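Local coordinates for protein extracellular ligand-binding receptor (Sphaerobacter thermophilus, PDB 4ZPJ) that probably serves as the substrate-binding receptor of an ABC transporter, capturing a small extracellular ligand between two lobes, and also binds zinc ions, at residues F173-Y185 and V411-F423. Sequence-based numbering, arbitrary orientation.
With ZN (zinc ion), chain D; ZN (zinc ion), chain C.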
loop_
_atom_site.group_PDB
_atom_site.type_symbol
_atom_site.label_atom_id
_atom_site.label_comp_id
_atom_site.label_asym_id
_atom_site.label_seq_id
_atom_site.Cartn_x
_atom_site.Cartn_y
_atom_site.Cartn_z
ATOM N N PHE A 173 -3.786 -2.046 -2.028
ATOM C CA PHE A 173 -4.619 -0.888 -2.274
ATOM C C PHE A 173 -4.684 -0.734 -3.765
ATOM O O PHE A 173 -3.822 -1.258 -4.476
ATOM C CB PHE A 173 -4.006 0.408 -1.661
ATOM C CG PHE A 173 -2.540 0.545 -1.899
ATOM C CD1 PHE A 173 -2.067 1.125 -3.059
ATOM C CD2 PHE A 173 -1.623 0.072 -0.984
ATOM C CE1 PHE A 173 -0.708 1.233 -3.324
ATOM C CE2 PHE A 173 -0.251 0.158 -1.237
ATOM C CZ PHE A 173 0.201 0.747 -2.401
ATOM N N ALA A 174 -5.739 -0.088 -4.257
ATOM C CA ALA A 174 -5.568 0.574 -5.562
ATOM C C ALA A 174 -4.966 1.953 -5.256
ATOM O O ALA A 174 -5.351 2.567 -4.246
ATOM C CB ALA A 174 -6.905 0.709 -6.261
ATOM N N ASN A 175 -4.043 2.442 -6.066
ATOM C CA ASN A 175 -3.446 3.764 -5.812
ATOM C C ASN A 175 -4.478 4.807 -5.463
ATOM O O ASN A 175 -5.480 4.947 -6.148
ATOM C CB ASN A 175 -2.720 4.282 -7.059
ATOM C CG ASN A 175 -1.466 3.524 -7.329
ATOM O OD1 ASN A 175 -0.786 3.166 -6.419
ATOM N ND2 ASN A 175 -1.228 3.198 -8.548
ATOM N N GLY A 176 -4.192 5.550 -4.431
ATOM C CA GLY A 176 -5.076 6.550 -3.913
ATOM C C GLY A 176 -6.026 6.122 -2.794
ATOM O O GLY A 176 -6.684 6.972 -2.149
ATOM N N GLN A 177 -6.146 4.830 -2.558
ATOM C CA GLN A 177 -7.232 4.319 -1.687
ATOM C C GLN A 177 -7.040 4.710 -0.210
ATOM O O GLN A 177 -8.010 4.872 0.486
ATOM C CB GLN A 177 -7.350 2.783 -1.849
ATOM C CG GLN A 177 -8.408 2.078 -1.020
ATOM C CD GLN A 177 -8.543 0.578 -1.296
ATOM O OE1 GLN A 177 -7.843 0.060 -2.119
ATOM N NE2 GLN A 177 -9.455 -0.113 -0.578
ATOM N N TYR A 178 -5.801 4.831 0.274
ATOM C CA TYR A 178 -5.591 5.210 1.650
ATOM C C TYR A 178 -5.449 6.727 1.825
ATOM O O TYR A 178 -5.648 7.228 2.920
ATOM C CB TYR A 178 -4.453 4.406 2.320
ATOM C CG TYR A 178 -3.145 4.523 1.698
ATOM C CD1 TYR A 178 -2.387 5.676 1.889
ATOM C CD2 TYR A 178 -2.621 3.500 0.898
ATOM C CE1 TYR A 178 -1.169 5.832 1.268
ATOM C CE2 TYR A 178 -1.401 3.649 0.291
ATOM C CZ TYR A 178 -0.675 4.830 0.493
ATOM O OH TYR A 178 0.551 5.063 -0.042
ATOM N N ASP A 179 -5.208 7.450 0.732
ATOM C CA ASP A 179 -5.227 8.896 0.749
ATOM C C ASP A 179 -6.601 9.555 0.530
ATOM O O ASP A 179 -6.843 10.661 1.010
ATOM C CB ASP A 179 -4.182 9.431 -0.244
ATOM C CG ASP A 179 -2.758 9.102 0.212
ATOM O OD1 ASP A 179 -2.549 9.173 1.471
ATOM O OD2 ASP A 179 -1.867 8.754 -0.643
ATOM N N ALA A 180 -7.497 8.916 -0.185
ATOM C CA ALA A 180 -8.747 9.540 -0.524
ATOM C C ALA A 180 -9.547 9.941 0.722
ATOM O O ALA A 180 -10.110 11.016 0.733
ATOM C CB ALA A 180 -9.549 8.595 -1.366
ATOM N N PRO A 181 -9.556 9.129 1.791
ATOM C CA PRO A 181 -10.330 9.587 3.009
ATOM C C PRO A 181 -9.791 10.847 3.649
ATOM O O PRO A 181 -10.534 11.555 4.357
ATOM C CB PRO A 181 -10.225 8.385 3.984
ATOM C CG PRO A 181 -10.010 7.209 3.050
ATOM C CD PRO A 181 -9.039 7.759 2.002
ATOM N N ALA A 182 -8.535 11.169 3.356
ATOM C CA ALA A 182 -7.956 12.410 3.855
ATOM C C ALA A 182 -8.578 13.598 3.198
ATOM O O ALA A 182 -8.574 14.693 3.759
ATOM C CB ALA A 182 -6.428 12.425 3.679
ATOM N N ALA A 183 -9.185 13.406 2.045
ATOM C CA ALA A 183 -9.863 14.483 1.354
ATOM C C ALA A 183 -11.201 14.740 2.016
ATOM O O ALA A 183 -11.601 15.893 2.174
ATOM C CB ALA A 183 -10.080 14.121 -0.092
ATOM N N ASP A 184 -11.883 13.674 2.415
ATOM C CA ASP A 184 -13.080 13.845 3.275
ATOM C C ASP A 184 -12.734 14.547 4.556
ATOM O O ASP A 184 -13.430 15.445 4.960
ATOM C CB ASP A 184 -13.740 12.489 3.595
ATOM C CG ASP A 184 -14.264 11.834 2.338
ATOM O OD1 ASP A 184 -15.280 12.300 1.779
ATOM O OD2 ASP A 184 -13.619 10.922 1.827
ATOM N N TYR A 185 -11.661 14.121 5.202
ATOM C CA TYR A 185 -11.237 14.753 6.431
ATOM C C TYR A 185 -10.942 16.234 6.220
ATOM O O TYR A 185 -11.305 17.055 7.045
ATOM C CB TYR A 185 -9.980 14.076 6.955
ATOM C CG TYR A 185 -9.619 14.477 8.355
ATOM C CD1 TYR A 185 -10.292 13.926 9.447
ATOM C CD2 TYR A 185 -8.633 15.418 8.588
ATOM C CE1 TYR A 185 -9.963 14.286 10.741
ATOM C CE2 TYR A 185 -8.306 15.802 9.872
ATOM C CZ TYR A 185 -8.996 15.243 10.948
ATOM O OH TYR A 185 -8.688 15.593 12.238
ATOM N N VAL A 411 -2.844 7.612 15.326
ATOM C CA VAL A 411 -4.167 7.507 14.728
ATOM C C VAL A 411 -5.145 8.497 15.341
ATOM O O VAL A 411 -5.332 8.497 16.552
ATOM C CB VAL A 411 -4.732 6.101 14.861
ATOM C CG1 VAL A 411 -6.152 6.030 14.314
ATOM C CG2 VAL A 411 -3.848 5.117 14.107
ATOM N N VAL A 412 -5.753 9.352 14.514
ATOM C CA VAL A 412 -6.762 10.301 15.022
ATOM C C VAL A 412 -8.190 9.885 14.695
ATOM O O VAL A 412 -9.131 10.243 15.430
ATOM C CB VAL A 412 -6.499 11.779 14.637
ATOM C CG1 VAL A 412 -5.116 12.236 15.086
ATOM C CG2 VAL A 412 -6.595 12.036 13.166
ATOM N N ASP A 413 -8.348 9.075 13.657
ATOM C CA ASP A 413 -9.632 8.692 13.169
ATOM C C ASP A 413 -9.508 7.483 12.239
ATOM O O ASP A 413 -8.421 7.207 11.661
ATOM C CB ASP A 413 -10.266 9.831 12.400
ATOM C CG ASP A 413 -11.778 9.833 12.477
ATOM O OD1 ASP A 413 -12.394 9.000 13.175
ATOM O OD2 ASP A 413 -12.357 10.742 11.858
ATOM N N ARG A 414 -10.608 6.732 12.174
ATOM C CA ARG A 414 -10.683 5.519 11.406
ATOM C C ARG A 414 -11.828 5.579 10.429
ATOM O O ARG A 414 -12.895 6.065 10.779
ATOM C CB ARG A 414 -10.946 4.417 12.329
ATOM C CG ARG A 414 -9.722 3.875 13.014
ATOM C CD ARG A 414 -10.084 2.665 13.897
ATOM N NE ARG A 414 -8.870 2.460 14.650
ATOM C CZ ARG A 414 -8.649 2.840 15.893
ATOM N NH1 ARG A 414 -9.629 3.373 16.651
ATOM N NH2 ARG A 414 -7.453 2.574 16.406
ATOM N N ILE A 415 -11.618 5.082 9.209
ATOM C CA ILE A 415 -12.691 4.967 8.173
ATOM C C ILE A 415 -12.773 3.480 7.855
ATOM O O ILE A 415 -11.877 2.927 7.224
ATOM C CB ILE A 415 -12.404 5.782 6.880
ATOM C CG1 ILE A 415 -12.217 7.271 7.165
ATOM C CG2 ILE A 415 -13.586 5.714 5.918
ATOM C CD1 ILE A 415 -10.832 7.651 7.610
ATOM N N PRO A 416 -13.791 2.799 8.363
ATOM C CA PRO A 416 -13.967 1.322 8.126
ATOM C C PRO A 416 -14.525 1.032 6.732
ATOM O O PRO A 416 -15.165 1.906 6.097
ATOM C CB PRO A 416 -15.027 0.924 9.165
ATOM C CG PRO A 416 -15.816 2.180 9.404
ATOM C CD PRO A 416 -14.818 3.319 9.297
ATOM N N ASP A 417 -14.271 -0.168 6.256
ATOM C CA ASP A 417 -14.951 -0.676 5.072
ATOM C C ASP A 417 -14.810 0.265 3.882
ATOM O O ASP A 417 -15.728 0.490 3.104
ATOM C CB ASP A 417 -16.403 -0.964 5.377
ATOM C CG ASP A 417 -16.562 -1.912 6.599
ATOM O OD1 ASP A 417 -16.503 -3.127 6.507
ATOM O OD2 ASP A 417 -16.868 -1.420 7.671
ATOM N N PHE A 418 -13.618 0.784 3.731
ATOM C CA PHE A 418 -13.325 1.612 2.605
ATOM C C PHE A 418 -12.804 0.755 1.432
ATOM O O PHE A 418 -11.742 0.133 1.513
ATOM C CB PHE A 418 -12.352 2.663 3.006
ATOM C CG PHE A 418 -12.350 3.845 2.069
ATOM C CD1 PHE A 418 -13.374 4.794 2.124
ATOM C CD2 PHE A 418 -11.361 3.971 1.126
ATOM C CE1 PHE A 418 -13.351 5.863 1.260
ATOM C CE2 PHE A 418 -11.356 5.014 0.222
ATOM C CZ PHE A 418 -12.328 5.968 0.300
ATOM N N ASP A 419 -13.574 0.710 0.348
ATOM C CA ASP A 419 -13.224 -0.133 -0.780
ATOM C C ASP A 419 -12.470 0.601 -1.884
ATOM O O ASP A 419 -12.284 1.825 -1.808
ATOM C CB ASP A 419 -14.436 -0.853 -1.347
ATOM C CG ASP A 419 -15.500 0.066 -1.893
ATOM O OD1 ASP A 419 -15.223 1.082 -2.576
ATOM O OD2 ASP A 419 -16.674 -0.284 -1.651
ATOM N N ASP A 420 -12.053 -0.143 -2.898
ATOM C CA ASP A 420 -11.233 0.426 -3.964
ATOM C C ASP A 420 -12.070 0.988 -5.132
ATOM O O ASP A 420 -11.576 1.235 -6.211
ATOM C CB ASP A 420 -10.164 -0.589 -4.443
ATOM C CG ASP A 420 -10.759 -1.861 -5.009
ATOM O OD1 ASP A 420 -11.956 -2.135 -4.777
ATOM O OD2 ASP A 420 -10.008 -2.627 -5.656
ATOM N N LEU A 421 -13.344 1.238 -4.908
ATOM C CA LEU A 421 -14.187 1.657 -5.984
ATOM C C LEU A 421 -14.815 2.986 -5.685
ATOM O O LEU A 421 -15.584 3.447 -6.479
ATOM C CB LEU A 421 -15.303 0.652 -6.169
ATOM C CG LEU A 421 -14.953 -0.765 -6.599
ATOM C CD1 LEU A 421 -16.201 -1.639 -6.458
ATOM C CD2 LEU A 421 -14.495 -0.717 -8.034
ATOM N N SER A 422 -14.509 3.605 -4.554
ATOM C CA SER A 422 -15.391 4.677 -4.038
ATOM C C SER A 422 -14.744 6.067 -4.301
ATOM O O SER A 422 -14.860 6.986 -3.498
ATOM C CB SER A 422 -15.686 4.414 -2.548
ATOM O OG SER A 422 -14.468 4.064 -1.836
ATOM N N PHE A 423 -14.062 6.179 -5.441
ATOM C CA PHE A 423 -13.238 7.334 -5.788
ATOM C C PHE A 423 -12.807 7.202 -7.249
ATOM O O PHE A 423 -13.069 6.154 -7.885
ATOM C CB PHE A 423 -12.020 7.516 -4.842
ATOM C CG PHE A 423 -11.059 6.344 -4.807
ATOM C CD1 PHE A 423 -10.074 6.207 -5.763
ATOM C CD2 PHE A 423 -11.154 5.383 -3.818
ATOM C CE1 PHE A 423 -9.215 5.124 -5.771
ATOM C CE2 PHE A 423 -10.271 4.305 -3.791
ATOM C CZ PHE A 423 -9.296 4.185 -4.794
ATOM O OXT PHE A 423 -12.225 8.139 -7.807
HETATM ZN ZN ZN D . -16.384 -3.736 8.396
HETATM ZN ZN ZN C . -18.409 0.877 -2.009
#
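Pro181 and Ile415 face each other where helix 180-185 passes strand 411-416 at 121°, the axes 10.1 Å apart, and the chain beyond the strand runs on past the type II turn from Ala174 to Gln177. Gln177 ties this turn to the C-terminal tail: with CG anti to the backbone N (chi1 180°) and the chain extended, its amide lies beside Asp420 CB. There NE2 donates to Phe418 O at 3.1 Å (N-H...O 144°), which lies in the amide plane, and also to Pro390 O, while OE1 accepts from Ala174 N at 3.0 Å. A leucine here would probably leave Phe418 O, Pro390 O and Ala174 N without these partners and the turn less firmly tied to the tail. Pro181, near the start of the helix, can go without an N-H; its CG sits over one face of Phe418, 3.8 Å from the ring centroid, a CH-pi contact, while CB meets Ile415 CD1 at 3.7 Å. The Phe423 ring lies against the turn, CE2 3.7 Å from Gln177 CA, and small Ala180 lets both phenylalanines approach. Strand 390-401 pairs antiparallel with strand 411-416, and helix 203-218 packs on Ala180 and Phe423, enclosing the C-terminal tail.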